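Side-chain contacts in diacylglycerol lipase (Aspergillus oryzae, PDB 5XK2), which probably hydrolyses the ester bonds of mono- and diacylglycerols, as a fungal class 3 lipase with the alpha/beta-hydrolase fold: residues Leu15-Phe20 with Ile174-Ala179; Gly119-Trp124 with Ala163-Thr168; Val150-Gly155 with Val269-His274. One frame throughout, in Å; residues are numbered along the deposited sequence.

Contact 1 of 3, residues Leu15-Phe20 with Ile174-Ala179; sequences LEDFKF and ILYAYA
Tyr176 and Tyr178 reach from the central sheet of the alpha/beta-hydrolase fold to the N-terminal helix 14-27, each ending in a hydrogen bond to it. Being two residues apart on strand 173-178, they leave the same face of the sheet, and the helix crosses above that strand at 71°, with the short axes 10.4 Å apart. Tyrosine suits both places: its ring packs between sheet and helix, that of Tyr176 stacking on Trp21, and its hydroxyl settles a polar group of the helix.

Followed outward, Tyr176 begins with CB directed at the helix, and CG sits anti to the carbonyl carbon. Farther along the ring, CE2 meets CD1 of Phe18 at 4.0 Å, close to the planes of both rings, an edge contact with the two side chains at about a right angle. CE2 and CZ also lie beside the Asp17 carboxylate, whose plane is turned 51° from the ring. At the tip, OH donates over 2.6 Å to Asp17 OD2, which receives it on its syn lone pair, the one on the side of the other oxygen. That other oxygen, OD1, accepts from the indole of Trp21, so both ends of the carboxylate are held and its rotation is probably fixed. Asp17 gets there with CG anti to its own nitrogen.

Phe18, buried, also lies against the rings of Tyr199, Phe201 and Tyr225. Its backbone serves the second tyrosine: Tyr178 OH donates to Phe18 O over 2.7 Å, in the carbonyl plane and on a lone pair, at a C=O...donor angle of 131°.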
loop_
_atom_site.group_PDB
_atom_site.type_symbol
_atom_site.label_atom_id
_atom_site.label_comp_id
_atom_site.label_asym_id
_atom_site.label_seq_id
_atom_site.Cartn_x
_atom_site.Cartn_y
_atom_site.Cartn_z
ATOM N N LEU A 15 1.055 30.973 3.671
ATOM C CA LEU A 15 1.368 29.943 2.685
ATOM C C LEU A 15 2.835 29.552 2.755
ATOM O O LEU A 15 3.173 28.372 2.669
ATOM C CB LEU A 15 1.024 30.428 1.264
ATOM C CG LEU A 15 1.218 29.431 0.125
ATOM C CD1 LEU A 15 0.322 28.233 0.324
ATOM C CD2 LEU A 15 0.926 30.098 -1.215
ATOM N N GLU A 16 3.716 30.542 2.900
ATOM C CA GLU A 16 5.140 30.247 2.992
ATOM C C GLU A 16 5.429 29.418 4.245
ATOM O O GLU A 16 6.257 28.494 4.216
ATOM C CB GLU A 16 5.965 31.539 2.998
ATOM C CG GLU A 16 6.008 32.213 1.618
ATOM C CD GLU A 16 6.955 31.522 0.634
ATOM O OE1 GLU A 16 6.711 30.356 0.251
ATOM O OE2 GLU A 16 7.954 32.159 0.232
ATOM N N ASP A 17 4.741 29.744 5.335
ATOM C CA ASP A 17 4.880 28.985 6.579
ATOM C C ASP A 17 4.503 27.519 6.337
ATOM O O ASP A 17 5.230 26.594 6.724
ATOM C CB ASP A 17 3.990 29.604 7.669
ATOM C CG ASP A 17 4.126 28.917 9.021
ATOM O OD1 ASP A 17 5.132 29.160 9.722
ATOM O OD2 ASP A 17 3.206 28.144 9.388
ATOM N N PHE A 18 3.373 27.319 5.672
ATOM C CA PHE A 18 2.878 25.970 5.400
ATOM C C PHE A 18 3.866 25.164 4.545
ATOM O O PHE A 18 4.025 23.952 4.731
ATOM C CB PHE A 18 1.528 26.027 4.676
ATOM C CG PHE A 18 0.386 26.537 5.510
ATOM C CD1 PHE A 18 0.498 26.683 6.888
ATOM C CD2 PHE A 18 -0.820 26.871 4.899
ATOM C CE1 PHE A 18 -0.582 27.130 7.643
ATOM C CE2 PHE A 18 -1.900 27.322 5.641
ATOM C CZ PHE A 18 -1.787 27.466 7.005
ATOM N N LYS A 19 4.503 25.839 3.591
ATOM C CA LYS A 19 5.500 25.206 2.725
ATOM C C LYS A 19 6.798 24.867 3.454
ATOM O O LYS A 19 7.615 24.082 2.958
ATOM C CB LYS A 19 5.803 26.114 1.533
ATOM C CG LYS A 19 4.659 26.180 0.535
ATOM C CD LYS A 19 4.905 27.262 -0.518
ATOM C CE LYS A 19 3.784 27.254 -1.556
ATOM N NZ LYS A 19 4.048 28.271 -2.624
ATOM N N PHE A 20 7.034 25.515 4.593
ATOM C CA PHE A 20 8.228 25.230 5.370
ATOM C C PHE A 20 8.107 24.001 6.283
ATOM O O PHE A 20 8.938 23.093 6.223
ATOM C CB PHE A 20 8.590 26.459 6.209
ATOM C CG PHE A 20 9.778 26.254 7.104
ATOM C CD1 PHE A 20 11.038 26.085 6.563
ATOM C CD2 PHE A 20 9.628 26.232 8.487
ATOM C CE1 PHE A 20 12.153 25.904 7.373
ATOM C CE2 PHE A 20 10.736 26.051 9.304
ATOM C CZ PHE A 20 11.993 25.877 8.756
ATOM N N ILE A 174 1.940 23.605 18.343
ATOM C CA ILE A 174 1.369 24.029 17.073
ATOM C C ILE A 174 1.393 22.816 16.154
ATOM O O ILE A 174 2.463 22.217 15.934
ATOM C CB ILE A 174 2.185 25.164 16.411
ATOM C CG1 ILE A 174 2.572 26.269 17.407
ATOM C CG2 ILE A 174 1.447 25.709 15.183
ATOM C CD1 ILE A 174 1.398 26.930 18.084
ATOM N N LEU A 175 0.237 22.450 15.614
ATOM C CA LEU A 175 0.126 21.200 14.854
ATOM C C LEU A 175 0.138 21.429 13.354
ATOM O O LEU A 175 -0.693 22.167 12.842
ATOM C CB LEU A 175 -1.171 20.477 15.242
ATOM C CG LEU A 175 -1.535 19.241 14.407
ATOM C CD1 LEU A 175 -0.491 18.099 14.552
ATOM C CD2 LEU A 175 -2.945 18.733 14.788
ATOM N N TYR A 176 1.072 20.797 12.645
ATOM C CA TYR A 176 0.985 20.748 11.185
ATOM C C TYR A 176 0.800 19.301 10.782
ATOM O O TYR A 176 1.725 18.493 10.895
ATOM C CB TYR A 176 2.230 21.358 10.512
ATOM C CG TYR A 176 2.424 22.834 10.806
ATOM C CD1 TYR A 176 2.985 23.254 12.015
ATOM C CD2 TYR A 176 1.997 23.802 9.910
ATOM C CE1 TYR A 176 3.155 24.616 12.298
ATOM C CE2 TYR A 176 2.149 25.151 10.185
ATOM C CZ TYR A 176 2.742 25.548 11.367
ATOM O OH TYR A 176 2.895 26.889 11.637
ATOM N N ALA A 177 -0.405 18.969 10.331
ATOM C CA ALA A 177 -0.740 17.581 10.030
ATOM C C ALA A 177 -1.049 17.440 8.553
ATOM O O ALA A 177 -2.181 17.617 8.127
ATOM C CB ALA A 177 -1.932 17.151 10.875
ATOM N N TYR A 178 -0.053 17.017 7.791
ATOM C CA TYR A 178 -0.198 16.990 6.333
ATOM C C TYR A 178 -0.738 15.637 5.924
ATOM O O TYR A 178 -0.103 14.635 6.194
ATOM C CB TYR A 178 1.155 17.248 5.661
ATOM C CG TYR A 178 1.740 18.610 5.963
ATOM C CD1 TYR A 178 1.414 19.713 5.167
ATOM C CD2 TYR A 178 2.624 18.797 7.035
ATOM C CE1 TYR A 178 1.938 20.983 5.436
ATOM C CE2 TYR A 178 3.164 20.050 7.302
ATOM C CZ TYR A 178 2.812 21.139 6.507
ATOM O OH TYR A 178 3.357 22.380 6.787
ATOM N N ALA A 179 -1.904 15.608 5.278
ATOM C CA ALA A 179 -2.458 14.362 4.729
ATOM C C ALA A 179 -2.862 13.382 5.819
ATOM O O ALA A 179 -2.739 12.176 5.653
ATOM C CB ALA A 179 -1.446 13.676 3.772
#

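Contact 2 of 3, residues Gly119-Trp124 with Ala163-Thr168; sequences GFWTAW and AADLRT
Asp165 of helix 154-168 takes a hydrogen bond from Trp124 of helix 118-138, a polar bond set among indole and leucine side chains. The short axes are 11.9 Å apart and cross at -53°, a separation bridged by large side chains.

The bond runs from Trp124 NE1 to Asp165 OD2, 2.7 Å long and nearly straight at 163°. The oxygen lies in the indole plane and offers its anti lone pair, while the carboxylate stands almost perpendicular to the ring. Both side chains have CG anti to the backbone nitrogen, which extends them toward each other between the helices.

Ring and apolar contacts flank this bond. Trp121, one turn before Trp124, brings CH2 into van der Waals contact with the carboxylate, 3.7 Å from Asp165 OD2, and one face of its ring receives CD1 of Trp124. On the six-membered end of the other indole, Trp124 CH2 packs 3.9 Å from Leu166 CG, and the leucine's two methyls lie close to the same atom.

Asp165 OD2 also forms a salt bridge with Arg128 NH1. Buried among indoles, the carboxylate is thus compensated by a full charge and an N-H on one oxygen, which probably favours its ionised form; tryptophan suits the site by joining a broad apolar surface to a single donor.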
loop_
_atom_site.group_PDB
_atom_site.type_symbol
_atom_site.label_atom_id
_atom_site.label_comp_id
_atom_site.label_asym_id
_atom_site.label_seq_id
_atom_site.Cartn_x
_atom_site.Cartn_y
_atom_site.Cartn_z
ATOM N N GLY A 119 -4.468 2.506 17.279
ATOM C CA GLY A 119 -3.139 2.341 16.707
ATOM C C GLY A 119 -2.298 3.598 16.843
ATOM O O GLY A 119 -1.129 3.550 17.260
ATOM N N PHE A 120 -2.875 4.733 16.467
ATOM C CA PHE A 120 -2.132 5.993 16.498
ATOM C C PHE A 120 -1.871 6.436 17.934
ATOM O O PHE A 120 -0.796 6.978 18.247
ATOM C CB PHE A 120 -2.892 7.094 15.750
ATOM C CG PHE A 120 -3.087 6.823 14.290
ATOM C CD1 PHE A 120 -2.020 6.423 13.486
ATOM C CD2 PHE A 120 -4.333 6.984 13.711
ATOM C CE1 PHE A 120 -2.220 6.179 12.124
ATOM C CE2 PHE A 120 -4.538 6.748 12.365
ATOM C CZ PHE A 120 -3.479 6.334 11.570
ATOM N N TRP A 121 -2.843 6.207 18.816
ATOM C CA TRP A 121 -2.655 6.593 20.212
ATOM C C TRP A 121 -1.543 5.740 20.823
ATOM O O TRP A 121 -0.703 6.242 21.559
ATOM C CB TRP A 121 -3.952 6.441 21.020
ATOM C CG TRP A 121 -3.770 6.861 22.475
ATOM C CD1 TRP A 121 -3.779 6.049 23.575
ATOM C CD2 TRP A 121 -3.531 8.187 22.959
ATOM N NE1 TRP A 121 -3.578 6.802 24.719
ATOM C CE2 TRP A 121 -3.423 8.113 24.363
ATOM C CE3 TRP A 121 -3.417 9.437 22.340
ATOM C CZ2 TRP A 121 -3.189 9.241 25.152
ATOM C CZ3 TRP A 121 -3.188 10.555 23.123
ATOM C CH2 TRP A 121 -3.079 10.452 24.517
ATOM N N THR A 122 -1.547 4.451 20.500
ATOM C CA THR A 122 -0.491 3.539 20.967
ATOM C C THR A 122 0.896 3.992 20.494
ATOM O O THR A 122 1.854 4.009 21.283
ATOM C CB THR A 122 -0.766 2.099 20.501
ATOM O OG1 THR A 122 -2.000 1.649 21.085
ATOM C CG2 THR A 122 0.375 1.165 20.931
ATOM N N ALA A 123 0.985 4.396 19.229
ATOM C CA ALA A 123 2.250 4.861 18.668
ATOM C C ALA A 123 2.797 6.050 19.461
ATOM O O ALA A 123 3.984 6.100 19.781
ATOM C CB ALA A 123 2.076 5.227 17.201
ATOM N N TRP A 124 1.934 7.012 19.776
ATOM C CA TRP A 124 2.341 8.168 20.559
ATOM C C TRP A 124 2.764 7.752 21.961
ATOM O O TRP A 124 3.772 8.221 22.471
ATOM C CB TRP A 124 1.195 9.181 20.629
ATOM C CG TRP A 124 1.265 10.194 21.752
ATOM C CD1 TRP A 124 0.311 10.412 22.710
ATOM C CD2 TRP A 124 2.314 11.144 22.013
ATOM N NE1 TRP A 124 0.701 11.425 23.549
ATOM C CE2 TRP A 124 1.919 11.903 23.139
ATOM C CE3 TRP A 124 3.544 11.434 21.399
ATOM C CZ2 TRP A 124 2.714 12.928 23.676
ATOM C CZ3 TRP A 124 4.322 12.455 21.921
ATOM C CH2 TRP A 124 3.914 13.184 23.052
ATOM N N ALA A 163 0.004 16.306 19.690
ATOM C CA ALA A 163 -0.247 17.715 19.958
ATOM C C ALA A 163 -1.378 17.883 20.982
ATOM O O ALA A 163 -1.271 18.691 21.898
ATOM C CB ALA A 163 -0.599 18.469 18.647
ATOM N N ALA A 164 -2.453 17.130 20.797
ATOM C CA ALA A 164 -3.614 17.201 21.692
ATOM C C ALA A 164 -3.182 16.934 23.134
ATOM O O ALA A 164 -3.509 17.683 24.060
ATOM C CB ALA A 164 -4.666 16.206 21.271
ATOM N N ASP A 165 -2.425 15.860 23.302
ATOM C CA ASP A 165 -1.974 15.431 24.634
ATOM C C ASP A 165 -0.999 16.449 25.228
ATOM O O ASP A 165 -1.159 16.886 26.383
ATOM C CB ASP A 165 -1.343 14.036 24.514
ATOM C CG ASP A 165 -1.084 13.366 25.856
ATOM O OD1 ASP A 165 -1.710 13.739 26.869
ATOM O OD2 ASP A 165 -0.256 12.431 25.878
ATOM N N LEU A 166 0.015 16.836 24.450
ATOM C CA LEU A 166 0.980 17.809 24.922
ATOM C C LEU A 166 0.321 19.097 25.403
ATOM O O LEU A 166 0.720 19.658 26.420
ATOM C CB LEU A 166 2.016 18.108 23.824
ATOM C CG LEU A 166 2.984 16.949 23.591
ATOM C CD1 LEU A 166 3.854 17.240 22.355
ATOM C CD2 LEU A 166 3.903 16.715 24.811
ATOM N N ARG A 167 -0.704 19.568 24.692
ATOM C CA ARG A 167 -1.379 20.783 25.105
ATOM C C ARG A 167 -2.055 20.634 26.460
ATOM O O ARG A 167 -2.068 21.586 27.230
ATOM C CB ARG A 167 -2.425 21.203 24.064
ATOM C CG ARG A 167 -1.803 21.718 22.771
ATOM C CD ARG A 167 -2.866 21.587 21.675
ATOM N NE ARG A 167 -2.327 21.983 20.379
ATOM C CZ ARG A 167 -2.970 21.782 19.236
ATOM N NH1 ARG A 167 -4.128 21.129 19.235
ATOM N NH2 ARG A 167 -2.431 22.196 18.097
ATOM N N THR A 168 -2.592 19.454 26.750
ATOM C CA THR A 168 -3.229 19.250 28.063
ATOM C C THR A 168 -2.176 19.254 29.172
ATOM O O THR A 168 -2.501 19.359 30.351
ATOM C CB THR A 168 -4.047 17.941 28.142
ATOM O OG1 THR A 168 -3.197 16.778 28.118
ATOM C CG2 THR A 168 -5.068 17.860 27.006
#

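Contact 3 of 3, residues Val150-Gly155 with Val269-His274; sequences VGHSLG and VWYFIH
His152, at the end of strand 146-152, packs against Val269 and Tyr271 of a C-terminal loop. The turn from this strand into helix 154-168 carries the GxSxG pattern of a nucleophile elbow (Gly151, Ser153, Gly155), the hallmark of alpha/beta-hydrolases; Ser153 has the positive phi (61°) expected there, and its OG is hydrogen-bonded to His268 NE2, consistent with a Ser-His-Asp triad completed by Asp206.

Segment 269-274 follows directly on His268. Val269 meets His152 through its backbone: its CA lies 4.4 Å from His152 NE2, while its CB points away, and Val269 packs on Arg95 of the second subunit. Beyond Trp270, Tyr271 has its CB directed at His152. The two rings form an offset edge-to-face pair, centroids 5.7 Å apart and planes at 65°, with the edge of the imidazole toward the tyrosine face. The phenol oxygen hydrogen-bonds to Asp206 OD2, so this aromatic spans from His152 to the putative triad acid. After Phe272, Ile273 and Tyr271 exchange backbone hydrogen bonds that tie the bend together.

Histidine suits its position because both nitrogens find partners, ND1 at Tyr29 OH and NE2 at His268 O. NE2, on the edge presented to tyrosine, comes 4.0 Å from Tyr271 CD1.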
loop_
_atom_site.group_PDB
_atom_site.type_symbol
_atom_site.label_atom_id
_atom_site.label_comp_id
_atom_site.label_asym_id
_atom_site.label_seq_id
_atom_site.Cartn_x
_atom_site.Cartn_y
_atom_site.Cartn_z
ATOM N N VAL A 150 4.626 17.915 14.039
ATOM C CA VAL A 150 4.423 17.842 12.598
ATOM C C VAL A 150 4.551 16.410 12.106
ATOM O O VAL A 150 5.302 15.603 12.659
ATOM C CB VAL A 150 5.446 18.764 11.867
ATOM C CG1 VAL A 150 6.869 18.361 12.186
ATOM C CG2 VAL A 150 5.215 18.800 10.342
ATOM N N GLY A 151 3.792 16.084 11.073
ATOM C CA GLY A 151 3.970 14.821 10.389
ATOM C C GLY A 151 3.231 14.835 9.060
ATOM O O GLY A 151 2.433 15.745 8.795
ATOM N N HIS A 152 3.491 13.815 8.241
ATOM C CA HIS A 152 2.772 13.604 6.991
ATOM C C HIS A 152 2.170 12.202 7.023
ATOM O O HIS A 152 2.758 11.302 7.642
ATOM C CB HIS A 152 3.730 13.790 5.784
ATOM C CG HIS A 152 3.169 13.317 4.476
ATOM N ND1 HIS A 152 3.531 12.115 3.905
ATOM C CD2 HIS A 152 2.254 13.869 3.641
ATOM C CE1 HIS A 152 2.865 11.950 2.774
ATOM N NE2 HIS A 152 2.074 12.992 2.598
ATOM N N SER A 153 1.022 12.013 6.365
ATOM C CA SER A 153 0.426 10.683 6.223
ATOM C C SER A 153 0.106 10.108 7.611
ATOM O O SER A 153 -0.411 10.816 8.480
ATOM C CB SER A 153 1.384 9.760 5.431
ATOM O OG SER A 153 0.803 8.499 5.123
ATOM N N LEU A 154 0.426 8.837 7.845
ATOM C CA LEU A 154 0.101 8.249 9.154
ATOM C C LEU A 154 0.863 8.969 10.275
ATOM O O LEU A 154 0.372 9.069 11.396
ATOM C CB LEU A 154 0.415 6.744 9.164
ATOM C CG LEU A 154 -0.694 5.833 8.613
ATOM C CD1 LEU A 154 -1.164 6.228 7.231
ATOM C CD2 LEU A 154 -0.247 4.360 8.635
ATOM N N GLY A 155 2.055 9.476 9.972
ATOM C CA GLY A 155 2.786 10.299 10.924
ATOM C C GLY A 155 2.024 11.550 11.336
ATOM O O GLY A 155 2.156 12.003 12.465
ATOM N N VAL A 269 1.041 11.939 -1.885
ATOM C CA VAL A 269 2.457 12.196 -1.684
ATOM C C VAL A 269 2.875 13.601 -2.079
ATOM O O VAL A 269 4.029 13.960 -1.862
ATOM C CB VAL A 269 3.330 11.153 -2.426
ATOM C CG1 VAL A 269 2.874 9.755 -2.036
ATOM C CG2 VAL A 269 3.230 11.331 -3.939
ATOM N N TRP A 270 1.942 14.401 -2.611
ATOM C CA TRP A 270 2.280 15.764 -3.013
ATOM C C TRP A 270 1.537 16.765 -2.130
ATOM O O TRP A 270 0.402 17.132 -2.430
ATOM C CB TRP A 270 1.896 15.983 -4.495
ATOM C CG TRP A 270 2.661 15.099 -5.430
ATOM C CD1 TRP A 270 2.236 13.932 -5.992
ATOM C CD2 TRP A 270 4.011 15.301 -5.894
ATOM N NE1 TRP A 270 3.240 13.390 -6.781
ATOM C CE2 TRP A 270 4.331 14.212 -6.730
ATOM C CE3 TRP A 270 4.973 16.286 -5.667
ATOM C CZ2 TRP A 270 5.583 14.088 -7.350
ATOM C CZ3 TRP A 270 6.217 16.164 -6.305
ATOM C CH2 TRP A 270 6.501 15.074 -7.126
ATOM N N TYR A 271 2.217 17.235 -1.082
ATOM C CA TYR A 271 1.678 18.266 -0.192
ATOM C C TYR A 271 2.733 19.348 -0.173
ATOM O O TYR A 271 3.650 19.328 0.637
ATOM C CB TYR A 271 1.419 17.667 1.210
ATOM C CG TYR A 271 0.088 16.962 1.308
ATOM C CD1 TYR A 271 -0.129 15.727 0.681
ATOM C CD2 TYR A 271 -0.968 17.545 1.993
ATOM C CE1 TYR A 271 -1.380 15.091 0.754
ATOM C CE2 TYR A 271 -2.215 16.915 2.080
ATOM C CZ TYR A 271 -2.414 15.701 1.450
ATOM O OH TYR A 271 -3.649 15.100 1.538
ATOM N N PHE A 272 2.541 20.309 -1.062
ATOM C CA PHE A 272 3.493 21.369 -1.426
ATOM C C PHE A 272 4.803 20.880 -2.008
ATOM O O PHE A 272 5.215 21.376 -3.048
ATOM C CB PHE A 272 3.825 22.231 -0.211
ATOM C CG PHE A 272 2.622 22.823 0.437
ATOM C CD1 PHE A 272 1.968 23.901 -0.158
ATOM C CD2 PHE A 272 2.114 22.292 1.615
ATOM C CE1 PHE A 272 0.814 24.457 0.425
ATOM C CE2 PHE A 272 0.965 22.841 2.202
ATOM C CZ PHE A 272 0.321 23.920 1.606
ATOM N N ILE A 273 5.313 19.770 -1.480
ATOM C CA ILE A 273 6.571 19.180 -1.916
ATOM C C ILE A 273 6.299 17.702 -2.095
ATOM O O ILE A 273 5.220 17.232 -1.734
ATOM C CB ILE A 273 7.722 19.363 -0.876
ATOM C CG1 ILE A 273 7.380 18.642 0.429
ATOM C CG2 ILE A 273 8.015 20.841 -0.636
ATOM C CD1 ILE A 273 8.549 18.565 1.466
ATOM N N HIS A 274 7.299 16.948 -2.544
ATOM C CA HIS A 274 7.127 15.505 -2.626
ATOM C C HIS A 274 7.477 14.988 -1.242
ATOM O O HIS A 274 8.641 14.785 -0.915
ATOM C CB HIS A 274 8.063 14.941 -3.710
ATOM C CG HIS A 274 7.839 13.497 -4.024
ATOM N ND1 HIS A 274 8.562 12.829 -4.996
ATOM C CD2 HIS A 274 6.959 12.596 -3.523
ATOM C CE1 HIS A 274 8.155 11.573 -5.056
ATOM N NE2 HIS A 274 7.182 11.407 -4.176
#

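All three contacts are buried, yet their chemistry differs with place. Contact 1 joins the N-terminal helix to one face of the sheet by neutral and charged acceptors of tyrosine hydroxyls; contact 2 pairs two helices through a buried carboxylate and indoles; contact 3 has no hydrogen bond between its segments and relies on ring packing beside the probable catalytic residues. Contacts 1 and 3 use neighbouring strands of the same sheet and lie about 9 Å apart, centre to centre, with Tyr178 O 2.9 Å from Ser153 N. Contacts 2 and 3 both use helix 154-168, from its opposite ends, and contact 2 touches contact 1 where Arg167 and Ala163 pack on Leu175.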